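Long-range contacts in sulfonate ABC transporter, periplasmic sulfonate-binding protein SsuA (Methylobacillus flagellatus, PDB 3UIF), which probably binds sulfonates or related sulfate esters in the periplasm and delivers them to an ABC transporter for uptake: residues 8-13 with 46-51; 71-76 with 202-207. All coordinates share one frame; numbering follows the deposited sequence.

Interaction 1 (8-13 with 46-51); sequences VRIASV and VEWVPA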
ATOM      1  N   VAL A   8       0.990  23.274   5.299  1.00 50.83           N
ATOM      2  CA  VAL A   8       0.656  21.930   5.715  1.00 49.39           C
ATOM      3  C   VAL A   8       1.738  21.003   5.185  1.00 47.66           C
ATOM      4  O   VAL A   8       1.984  20.926   3.978  1.00 48.32           O
ATOM      5  CB  VAL A   8      -0.763  21.541   5.262  1.00 47.90           C
ATOM      6  CG1 VAL A   8      -1.042  20.072   5.542  1.00 45.54           C
ATOM      7  CG2 VAL A   8      -1.785  22.412   5.991  1.00 49.02           C
ATOM      8  N   ARG A   9       2.422  20.350   6.114  1.00 47.63           N
ATOM      9  CA  ARG A   9       3.509  19.444   5.774  1.00 48.24           C
ATOM     10  C   ARG A   9       2.966  18.061   5.501  1.00 46.07           C
ATOM     11  O   ARG A   9       2.265  17.481   6.338  1.00 45.31           O
ATOM     12  CB  ARG A   9       4.547  19.387   6.898  1.00 48.76           C
ATOM     13  CG  ARG A   9       5.806  20.201   6.635  1.00 52.36           C
ATOM     14  CD  ARG A   9       6.124  21.173   7.772  1.00 55.32           C
ATOM     15  NE  ARG A   9       5.459  20.827   9.039  1.00 57.95           N
ATOM     16  CZ  ARG A   9       5.438  21.594  10.132  1.00 58.77           C
ATOM     17  NH1 ARG A   9       6.052  22.770  10.148  1.00 57.86           N
ATOM     18  NH2 ARG A   9       4.795  21.175  11.219  1.00 59.22           N
ATOM     19  N   ILE A  10       3.290  17.550   4.315  1.00 45.80           N
ATOM     20  CA  ILE A  10       2.833  16.229   3.873  1.00 43.95           C
ATOM     21  C   ILE A  10       3.993  15.339   3.430  1.00 43.85           C
ATOM     22  O   ILE A  10       4.760  15.687   2.533  1.00 44.96           O
ATOM     23  CB  ILE A  10       1.762  16.335   2.769  1.00 43.36           C
ATOM     24  CG1 ILE A  10       0.698  17.362   3.171  1.00 43.85           C
ATOM     25  CG2 ILE A  10       1.139  14.979   2.530  1.00 41.94           C
ATOM     26  CD1 ILE A  10      -0.497  17.474   2.247  1.00 43.42           C
ATOM     27  N   ALA A  11       4.115  14.187   4.080  1.00 43.53           N
ATOM     28  CA  ALA A  11       5.174  13.231   3.765  1.00 44.13           C
ATOM     29  C   ALA A  11       4.739  12.208   2.723  1.00 44.42           C
ATOM     30  O   ALA A  11       3.566  11.842   2.646  1.00 41.64           O
ATOM     31  CB  ALA A  11       5.643  12.528   5.029  1.00 45.01           C
ATOM     32  N   SER A  12       5.694  11.750   1.926  1.00 44.14           N
ATOM     33  CA  SER A  12       5.507  10.591   1.067  1.00 42.37           C
ATOM     34  C   SER A  12       6.806   9.791   0.979  1.00 45.80           C
ATOM     35  O   SER A  12       7.897  10.308   1.273  1.00 45.50           O
ATOM     36  CB  SER A  12       5.113  11.041  -0.326  1.00 44.09           C
ATOM     37  OG  SER A  12       6.240  11.632  -0.966  1.00 46.52           O
ATOM     38  N   VAL A  13       6.695   8.531   0.568  1.00 44.29           N
ATOM     39  CA  VAL A  13       7.881   7.725   0.291  1.00 44.78           C
ATOM     40  C   VAL A  13       8.328   8.061  -1.123  1.00 46.32           C
ATOM     41  O   VAL A  13       7.509   8.038  -2.038  1.00 45.40           O
ATOM     42  CB  VAL A  13       7.607   6.208   0.430  1.00 44.91           C
ATOM     43  CG1 VAL A  13       8.851   5.401   0.079  1.00 46.27           C
ATOM     44  CG2 VAL A  13       7.146   5.874   1.842  1.00 43.82           C
ATOM     45  N   VAL A  46       0.631  23.339   0.611  1.00 50.17           N
ATOM     46  CA  VAL A  46       1.191  22.033   0.879  1.00 48.98           C
ATOM     47  C   VAL A  46       2.698  22.104   0.724  1.00 49.92           C
ATOM     48  O   VAL A  46       3.205  22.744  -0.194  1.00 51.09           O
ATOM     49  CB  VAL A  46       0.570  20.923  -0.002  1.00 47.67           C
ATOM     50  CG1 VAL A  46       0.296  21.446  -1.407  1.00 48.41           C
ATOM     51  CG2 VAL A  46       1.454  19.671  -0.044  1.00 46.59           C
ATOM     52  N   GLU A  47       3.397  21.479   1.664  1.00 49.45           N
ATOM     53  CA  GLU A  47       4.831  21.320   1.587  1.00 50.42           C
ATOM     54  C   GLU A  47       5.198  19.849   1.658  1.00 48.97           C
ATOM     55  O   GLU A  47       4.787  19.134   2.569  1.00 48.14           O
ATOM     56  CB  GLU A  47       5.502  22.071   2.720  1.00 51.99           C
ATOM     57  CG  GLU A  47       5.841  23.503   2.383  1.00 54.62           C
ATOM     58  CD  GLU A  47       6.668  24.143   3.474  1.00 56.37           C
ATOM     59  OE1 GLU A  47       7.405  23.384   4.157  1.00 55.58           O
ATOM     60  OE2 GLU A  47       6.580  25.391   3.642  1.00 59.34           O
ATOM     61  N   TRP A  48       5.978  19.391   0.697  1.00 49.06           N
ATOM     62  CA  TRP A  48       6.269  17.978   0.620  1.00 48.11           C
ATOM     63  C   TRP A  48       7.466  17.642   1.438  1.00 48.88           C
ATOM     64  O   TRP A  48       8.429  18.394   1.470  1.00 50.45           O
ATOM     65  CB  TRP A  48       6.461  17.554  -0.814  1.00 48.07           C
ATOM     66  CG  TRP A  48       5.258  17.830  -1.671  1.00 47.55           C
ATOM     67  CD1 TRP A  48       5.138  18.782  -2.677  1.00 48.61           C
ATOM     68  CD2 TRP A  48       3.947  17.157  -1.621  1.00 46.00           C
ATOM     69  NE1 TRP A  48       3.893  18.741  -3.246  1.00 47.89           N
ATOM     70  CE2 TRP A  48       3.125  17.791  -2.664  1.00 46.36           C
ATOM     71  CE3 TRP A  48       3.395  16.122  -0.853  1.00 44.63           C
ATOM     72  CZ2 TRP A  48       1.814  17.392  -2.917  1.00 45.33           C
ATOM     73  CZ3 TRP A  48       2.073  15.729  -1.115  1.00 43.64           C
ATOM     74  CH2 TRP A  48       1.302  16.349  -2.126  1.00 44.00           C
ATOM     75  N   VAL A  49       7.384  16.523   2.149  1.00 47.83           N
ATOM     76  CA  VAL A  49       8.521  15.975   2.866  1.00 48.59           C
ATOM     77  C   VAL A  49       8.792  14.591   2.261  1.00 48.16           C
ATOM     78  O   VAL A  49       8.310  13.581   2.756  1.00 47.01           O
ATOM     79  CB  VAL A  49       8.279  15.918   4.398  1.00 48.97           C
ATOM     80  CG1 VAL A  49       9.533  15.459   5.127  1.00 50.14           C
ATOM     81  CG2 VAL A  49       7.829  17.279   4.931  1.00 49.46           C
ATOM     82  N   PRO A  50       9.549  14.552   1.160  1.00 49.49           N
ATOM     83  CA  PRO A  50       9.919  13.282   0.560  1.00 48.34           C
ATOM     84  C   PRO A  50      10.824  12.464   1.496  1.00 48.99           C
ATOM     85  O   PRO A  50      11.709  13.008   2.156  1.00 51.21           O
ATOM     86  CB  PRO A  50      10.699  13.714  -0.685  1.00 51.05           C
ATOM     87  CG  PRO A  50      11.296  15.026  -0.299  1.00 51.65           C
ATOM     88  CD  PRO A  50      10.219  15.690   0.500  1.00 49.95           C
ATOM     89  N   ALA A  51      10.588  11.167   1.558  1.00 49.26           N
ATOM     90  CA  ALA A  51      11.379  10.298   2.405  1.00 49.36           C
ATOM     91  C   ALA A  51      11.846   9.098   1.607  1.00 50.60           C
ATOM     92  O   ALA A  51      11.034   8.399   1.009  1.00 48.44           O
ATOM     93  CB  ALA A  51      10.561   9.847   3.602  1.00 47.84           C
TER
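V8 pairs with V46, and the parallel register runs on to V13 and A51. The two strands are neighbours in the mixed sheet of one lobe of a periplasmic binding protein of the type II fold. Five backbone hydrogen bonds join them. E47 N binds V8 O, and I10 N binds E47 O at 2.8 Å and 175°. V49 N and A51 N follow, on I10 O and S12 O. The bond from S12 N to V49 O is longer, 3.3 Å, and its donor stands above the carbonyl plane. CA-H...O contacts fill in between, such as A11 CA to V49 O at 3.3 Å.

Apolar contacts gather on the face with V46, I10 and W48. I10 runs alongside W48 on this face. I10 CG2 meets the six-membered part of the indole at CZ3, 3.8 Å away. The other branch of I10 ends in CD1, which touches V46 CG2 at 3.7 Å. With CG2 anti to the backbone N, V46 sets this methyl over the centre of one face of the W48 ring. V30 and V31 of helix 26-32 also touch the indole. Were W48 an alanine, I10 CG2 and V46 CG2 would probably lose their ring partner, and a gap would be likely to open toward helix 26-32.

On the other face, A51 and A11 both touch I60 of helix 56-65. The charged ends of R9 and E47 are near but not in contact. The aliphatic part of R9 packs instead, with CG 3.9 Å from V49 CG2.

Interaction 2 (71-76 with 202-207); sequences FGIYGD and GGVWAR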
ATOM      1  N   PHE A  71       0.550  15.365   7.685  1.00 43.44           N
ATOM      2  CA  PHE A  71      -0.045  14.310   6.901  1.00 42.07           C
ATOM      3  C   PHE A  71       1.037  13.466   6.294  1.00 41.78           C
ATOM      4  O   PHE A  71       2.158  13.935   6.109  1.00 42.71           O
ATOM      5  CB  PHE A  71      -0.883  14.907   5.781  1.00 41.75           C
ATOM      6  CG  PHE A  71      -2.141  15.541   6.264  1.00 42.19           C
ATOM      7  CD1 PHE A  71      -3.299  14.791   6.387  1.00 41.20           C
ATOM      8  CD2 PHE A  71      -2.165  16.886   6.614  1.00 43.05           C
ATOM      9  CE1 PHE A  71      -4.460  15.381   6.840  1.00 41.87           C
ATOM     10  CE2 PHE A  71      -3.323  17.481   7.071  1.00 43.27           C
ATOM     11  CZ  PHE A  71      -4.470  16.731   7.193  1.00 43.00           C
ATOM     12  N   GLY A  72       0.684  12.232   5.956  1.00 40.76           N
ATOM     13  CA  GLY A  72       1.628  11.298   5.367  1.00 41.01           C
ATOM     14  C   GLY A  72       0.939  10.323   4.440  1.00 39.56           C
ATOM     15  O   GLY A  72       0.004   9.643   4.825  1.00 38.90           O
ATOM     16  N   ILE A  73       1.404  10.271   3.202  1.00 39.70           N
ATOM     17  CA  ILE A  73       0.868   9.332   2.251  1.00 38.29           C
ATOM     18  C   ILE A  73       1.811   8.153   2.092  1.00 39.07           C
ATOM     19  O   ILE A  73       2.802   8.221   1.362  1.00 39.71           O
ATOM     20  CB  ILE A  73       0.573   9.984   0.894  1.00 39.28           C
ATOM     21  CG1 ILE A  73      -0.339  11.210   1.091  1.00 38.86           C
ATOM     22  CG2 ILE A  73      -0.085   8.948  -0.013  1.00 38.50           C
ATOM     23  CD1 ILE A  73      -0.419  12.158  -0.093  1.00 40.43           C
ATOM     24  N   TYR A  74       1.496   7.072   2.795  1.00 38.50           N
ATOM     25  CA  TYR A  74       2.326   5.882   2.748  1.00 38.52           C
ATOM     26  C   TYR A  74       1.521   4.661   3.156  1.00 38.13           C
ATOM     27  O   TYR A  74       0.297   4.755   3.291  1.00 37.87           O
ATOM     28  CB  TYR A  74       3.634   6.086   3.537  1.00 39.70           C
ATOM     29  CG  TYR A  74       3.551   6.233   5.049  1.00 40.14           C
ATOM     30  CD1 TYR A  74       4.658   5.905   5.843  1.00 41.18           C
ATOM     31  CD2 TYR A  74       2.400   6.688   5.695  1.00 39.94           C
ATOM     32  CE1 TYR A  74       4.626   6.026   7.224  1.00 42.02           C
ATOM     33  CE2 TYR A  74       2.361   6.806   7.079  1.00 40.86           C
ATOM     34  CZ  TYR A  74       3.482   6.476   7.839  1.00 41.88           C
ATOM     35  OH  TYR A  74       3.468   6.593   9.215  1.00 42.73           O
ATOM     36  N   GLY A  75       2.183   3.519   3.318  1.00 38.52           N
ATOM     37  CA  GLY A  75       1.504   2.248   3.582  1.00 38.23           C
ATOM     38  C   GLY A  75       0.975   2.130   4.997  1.00 38.75           C
ATOM     39  O   GLY A  75       1.194   3.011   5.818  1.00 39.40           O
ATOM     40  N   ASP A  76       0.283   1.041   5.290  1.00 39.45           N
ATOM     41  CA  ASP A  76      -0.295   0.857   6.622  1.00 39.71           C
ATOM     42  C   ASP A  76       0.672   0.264   7.631  1.00 41.27           C
ATOM     43  O   ASP A  76       0.436   0.339   8.839  1.00 41.77           O
ATOM     44  CB  ASP A  76      -1.537  -0.031   6.569  1.00 39.75           C
ATOM     45  CG  ASP A  76      -1.289  -1.356   5.841  1.00 40.35           C
ATOM     46  OD1 ASP A  76      -2.166  -2.244   5.947  1.00 40.28           O
ATOM     47  OD2 ASP A  76      -0.237  -1.515   5.152  1.00 40.10           O
ATOM     48  N   GLY A 202      -3.237   1.282   2.675  1.00 36.57           N
ATOM     49  CA  GLY A 202      -2.645   2.521   3.162  1.00 36.69           C
ATOM     50  C   GLY A 202      -3.374   3.728   2.611  1.00 36.01           C
ATOM     51  O   GLY A 202      -4.542   3.659   2.216  1.00 36.08           O
ATOM     52  N   GLY A 203      -2.678   4.850   2.564  1.00 36.27           N
ATOM     53  CA  GLY A 203      -3.298   6.081   2.125  1.00 36.47           C
ATOM     54  C   GLY A 203      -2.793   7.278   2.890  1.00 36.07           C
ATOM     55  O   GLY A 203      -1.616   7.346   3.245  1.00 37.08           O
ATOM     56  N   VAL A 204      -3.710   8.207   3.152  1.00 36.74           N
ATOM     57  CA  VAL A 204      -3.390   9.497   3.729  1.00 37.42           C
ATOM     58  C   VAL A 204      -3.607   9.452   5.219  1.00 38.01           C
ATOM     59  O   VAL A 204      -4.736   9.297   5.693  1.00 38.27           O
ATOM     60  CB  VAL A 204      -4.232  10.627   3.117  1.00 37.66           C
ATOM     61  CG1 VAL A 204      -3.890  11.954   3.765  1.00 38.39           C
ATOM     62  CG2 VAL A 204      -4.027  10.705   1.608  1.00 37.65           C
ATOM     63  N   TRP A 205      -2.507   9.576   5.947  1.00 38.76           N
ATOM     64  CA  TRP A 205      -2.508   9.530   7.404  1.00 39.53           C
ATOM     65  C   TRP A 205      -2.329  10.907   7.998  1.00 40.44           C
ATOM     66  O   TRP A 205      -1.515  11.712   7.533  1.00 40.64           O
ATOM     67  CB  TRP A 205      -1.430   8.557   7.902  1.00 40.09           C
ATOM     68  CG  TRP A 205      -1.695   7.127   7.496  1.00 39.58           C
ATOM     69  CD1 TRP A 205      -1.371   6.504   6.291  1.00 38.66           C
ATOM     70  CD2 TRP A 205      -2.351   6.087   8.292  1.00 39.82           C
ATOM     71  NE1 TRP A 205      -1.779   5.193   6.292  1.00 38.58           N
ATOM     72  CE2 TRP A 205      -2.370   4.880   7.460  1.00 39.35           C
ATOM     73  CE3 TRP A 205      -2.909   6.037   9.567  1.00 40.73           C
ATOM     74  CZ2 TRP A 205      -2.925   3.692   7.904  1.00 39.59           C
ATOM     75  CZ3 TRP A 205      -3.468   4.830  10.006  1.00 41.31           C
ATOM     76  CH2 TRP A 205      -3.482   3.688   9.186  1.00 40.54           C
ATOM     77  N   ALA A 206      -3.105  11.195   9.031  1.00 41.11           N
ATOM     78  CA  ALA A 206      -3.081  12.502   9.659  1.00 41.97           C
ATOM     79  C   ALA A 206      -2.701  12.401  11.126  1.00 43.28           C
ATOM     80  O   ALA A 206      -3.138  11.477  11.832  1.00 43.42           O
ATOM     81  CB  ALA A 206      -4.427  13.168   9.516  1.00 42.10           C
ATOM     82  N   ARG A 207      -1.884  13.357  11.577  1.00 44.12           N
ATOM     83  CA  ARG A 207      -1.545  13.495  12.986  1.00 45.43           C
ATOM     84  C   ARG A 207      -2.811  13.807  13.808  1.00 46.22           C
ATOM     85  O   ARG A 207      -3.551  14.732  13.498  1.00 46.30           O
ATOM     86  CB  ARG A 207      -0.460  14.554  13.156  1.00 46.39           C
ATOM     87  CG  ARG A 207       0.245  14.527  14.500  1.00 47.96           C
ATOM     88  CD  ARG A 207       1.539  15.332  14.483  1.00 48.81           C
ATOM     89  NE  ARG A 207       1.398  16.591  13.751  1.00 48.73           N
ATOM     90  CZ  ARG A 207       0.887  17.722  14.239  1.00 49.66           C
ATOM     91  NH1 ARG A 207       0.448  17.813  15.492  1.00 50.74           N
ATOM     92  NH2 ARG A 207       0.809  18.778  13.451  1.00 49.32           N
TER
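G202 CA packs near Y74 O, 3.7 Å away, where strands 71-75 and 202-207 run antiparallel. Both belong to the mixed sheet of one lobe of this type II binding-protein fold. A side chain at G202 would clash with Y74 O and G75 CA, and its backbone angles also call for glycine. G203 likewise has angles that call for glycine. Its N binds Y74 O at 3.1 Å and 176°, and its O accepts Y74 N.

V204 turns to the face with F71 and I73. It runs alongside I73, with CG2 3.8 Å from I73 CG1, while CG1 meets F71 CD1. Y225 of helix 215-233 also touches V204.

W205 exchanges two backbone hydrogen bonds with G72. The one from G72 N to W205 O lies in the carbonyl plane. The edge of Y74 faces the five-membered ring of the indole in an offset edge-to-face pair, with ring centroids 5.5 Å apart and planes at 90°. Y74 chi1 of 68° sets CG between the backbone N and carbonyl carbon, which brings CD2 to W205 CD1. The Y74 OH is hydrogen-bonded to N61 OD1. On the six-membered ring of the indole, CZ2 meets D76 CB at 4.2 Å; D76 OD1 is hydrogen-bonded to H281 NE2.

A206 CB packs 3.5 Å from F71 CE1.

Interactions 1 and 2 lie in the same mixed sheet, with centres about 11 Å apart. Strand 71-75 pairs in parallel with strand 6-17, so the local strand order is 44-51, 6-17, 71-75, 202-207. A11 joins the two contacts through probable hydrogen bonds: A11 N to F71 O and A11 O to I73 N. V8 and I10 also pack on F71. Both segments of interaction 1 come earlier in the chain than those of interaction 2. The chain between 71-76 and 202-207 includes all strands of the separate five-stranded sheet. Strand 202-207 thus brings the chain back to the first sheet, as in the two-lobed architecture of periplasmic binding proteins.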